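Local coordinates for protein OXA-46 oxacillinase (Pseudomonas aeruginosa, PDB 3IF6) that is a class D serine beta-lactamase that probably hydrolyses the beta-lactam ring of antibiotics such as penicillins, giving resistance to them, at residues 124-129 / 157-162. Residues are numbered along the deposited sequence; the frame is centred on the assembly and turned at random.
Sequences VYELFA and DYWIDG
W159 drives the benzo end of its indole, edge first, against helix 122-144, where CH2 lies 3.8 Å from CB of A129. CG of E126 approaches the same rim near the ring plane, 4.3 Å from CZ2, while the carbonyl O of Y125 comes in obliquely at 3.8 Å from CH2; that oxygen already accepts the helical bond from N of A129. The ring gets there with CG set between the backbone N and the carbonyl carbon (chi1 54°), which folds the indole back over its own chain, and CA of D157 sits 3.7 Å above one face, offset toward the rim. The loop 157-162 follows helix 122-144 and precedes strand 166-167 in the chain, on the helical side of the serine beta-lactamase fold. The W159 side chain is about 6 Å from that of S72, the predicted acyl-ester serine, and its ring also meets that of H78 on helix 75-84. Farther out, the side chains of E126 and D157 cross at about a right angle, with their carboxylate planes 68° apart. OE2 of E126 points at the D157 carboxylate, modelled too close to OD1 for that spacing to be trusted. Y125 swings its ring away from the loop, and its OH hydrogen-bonds T79. Within the loop, O of D157 accepts from N of both I160 and D161, a tight turn that includes W159.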
# COMPACT_ATOMS: atom_id res chain seq x y z
N VAL B 124 0.56 22.47 -3.91
CA VAL B 124 -0.45 21.51 -4.35
C VAL B 124 -1.67 21.48 -3.41
O VAL B 124 -2.83 21.54 -3.87
CB VAL B 124 0.15 20.05 -4.59
CG1 VAL B 124 -0.97 18.98 -4.72
CG2 VAL B 124 1.09 20.03 -5.80
N TYR B 125 -1.40 21.38 -2.11
CA TYR B 125 -2.46 21.25 -1.13
C TYR B 125 -3.14 22.58 -0.91
O TYR B 125 -4.28 22.62 -0.44
CB TYR B 125 -1.92 20.65 0.17
CG TYR B 125 -1.79 19.16 0.08
CD1 TYR B 125 -0.55 18.56 -0.15
CD2 TYR B 125 -2.91 18.34 0.16
CE1 TYR B 125 -0.43 17.19 -0.27
CE2 TYR B 125 -2.81 16.98 0.03
CZ TYR B 125 -1.55 16.42 -0.19
OH TYR B 125 -1.47 15.10 -0.32
N GLU B 126 -2.43 23.65 -1.24
CA GLU B 126 -3.00 25.00 -1.24
C GLU B 126 -3.93 25.21 -2.42
O GLU B 126 -5.00 25.79 -2.25
CB GLU B 126 -1.89 26.05 -1.24
CG GLU B 126 -1.27 26.20 0.10
CD GLU B 126 -0.21 27.23 0.15
OE1 GLU B 126 0.27 27.67 -0.91
OE2 GLU B 126 0.16 27.59 1.29
N LEU B 127 -3.52 24.73 -3.61
CA LEU B 127 -4.42 24.69 -4.77
C LEU B 127 -5.65 23.77 -4.56
O LEU B 127 -6.73 24.07 -5.07
CB LEU B 127 -3.66 24.34 -6.06
CG LEU B 127 -4.43 23.89 -7.33
CD1 LEU B 127 -5.38 24.98 -7.90
CD2 LEU B 127 -3.45 23.40 -8.39
N PHE B 128 -5.50 22.66 -3.83
CA PHE B 128 -6.65 21.82 -3.49
C PHE B 128 -7.61 22.66 -2.65
O PHE B 128 -8.82 22.66 -2.88
CB PHE B 128 -6.26 20.60 -2.65
CG PHE B 128 -5.54 19.50 -3.40
CD1 PHE B 128 -5.51 19.44 -4.78
CD2 PHE B 128 -4.93 18.46 -2.68
CE1 PHE B 128 -4.84 18.38 -5.43
CE2 PHE B 128 -4.26 17.40 -3.32
CZ PHE B 128 -4.22 17.36 -4.69
N ALA B 129 -7.05 23.37 -1.66
CA ALA B 129 -7.80 24.21 -0.74
C ALA B 129 -8.59 25.27 -1.50
O ALA B 129 -9.78 25.48 -1.22
CB ALA B 129 -6.87 24.85 0.28
N ASP B 157 -4.09 28.64 5.19
CA ASP B 157 -3.70 27.24 5.38
C ASP B 157 -4.16 26.76 6.77
O ASP B 157 -3.37 26.67 7.74
CB ASP B 157 -2.18 27.06 5.21
CG ASP B 157 -1.69 27.26 3.75
OD1 ASP B 157 -0.53 26.87 3.44
OD2 ASP B 157 -2.43 27.83 2.91
N TYR B 158 -5.45 26.43 6.87
CA TYR B 158 -6.07 26.23 8.18
C TYR B 158 -5.54 25.03 9.00
O TYR B 158 -5.73 24.97 10.22
CB TYR B 158 -7.58 26.16 8.05
CG TYR B 158 -8.09 25.03 7.19
CD1 TYR B 158 -8.37 23.79 7.74
CD2 TYR B 158 -8.33 25.22 5.82
CE1 TYR B 158 -8.85 22.75 6.96
CE2 TYR B 158 -8.78 24.17 5.01
CZ TYR B 158 -9.06 22.96 5.60
OH TYR B 158 -9.53 21.93 4.84
N TRP B 159 -4.88 24.11 8.31
CA TRP B 159 -4.36 22.90 8.89
C TRP B 159 -2.99 23.09 9.57
O TRP B 159 -2.54 22.20 10.29
CB TRP B 159 -4.27 21.87 7.77
CG TRP B 159 -3.46 22.36 6.56
CD1 TRP B 159 -2.12 22.27 6.41
CD2 TRP B 159 -3.96 23.04 5.38
NE1 TRP B 159 -1.73 22.84 5.22
CE2 TRP B 159 -2.84 23.32 4.57
CE3 TRP B 159 -5.23 23.42 4.94
CZ2 TRP B 159 -2.95 23.98 3.32
CZ3 TRP B 159 -5.34 24.08 3.72
CH2 TRP B 159 -4.22 24.33 2.91
N ILE B 160 -2.33 24.22 9.36
CA ILE B 160 -1.05 24.54 10.02
C ILE B 160 -0.99 25.95 10.70
O ILE B 160 -0.11 26.21 11.54
CB ILE B 160 0.17 24.36 9.01
CG1 ILE B 160 1.50 24.18 9.77
CG2 ILE B 160 0.22 25.51 7.99
CD1 ILE B 160 2.61 23.53 8.95
N ASP B 161 -1.91 26.84 10.34
CA ASP B 161 -1.86 28.24 10.84
C ASP B 161 -2.52 28.46 12.22
O ASP B 161 -2.50 29.57 12.75
CB ASP B 161 -2.46 29.23 9.79
CG ASP B 161 -3.99 29.14 9.69
OD1 ASP B 161 -4.63 28.37 10.41
OD2 ASP B 161 -4.59 29.84 8.86
N GLY B 162 -3.11 27.39 12.77
CA GLY B 162 -3.68 27.41 14.10
C GLY B 162 -5.18 27.27 14.09
O GLY B 162 -5.79 26.86 15.08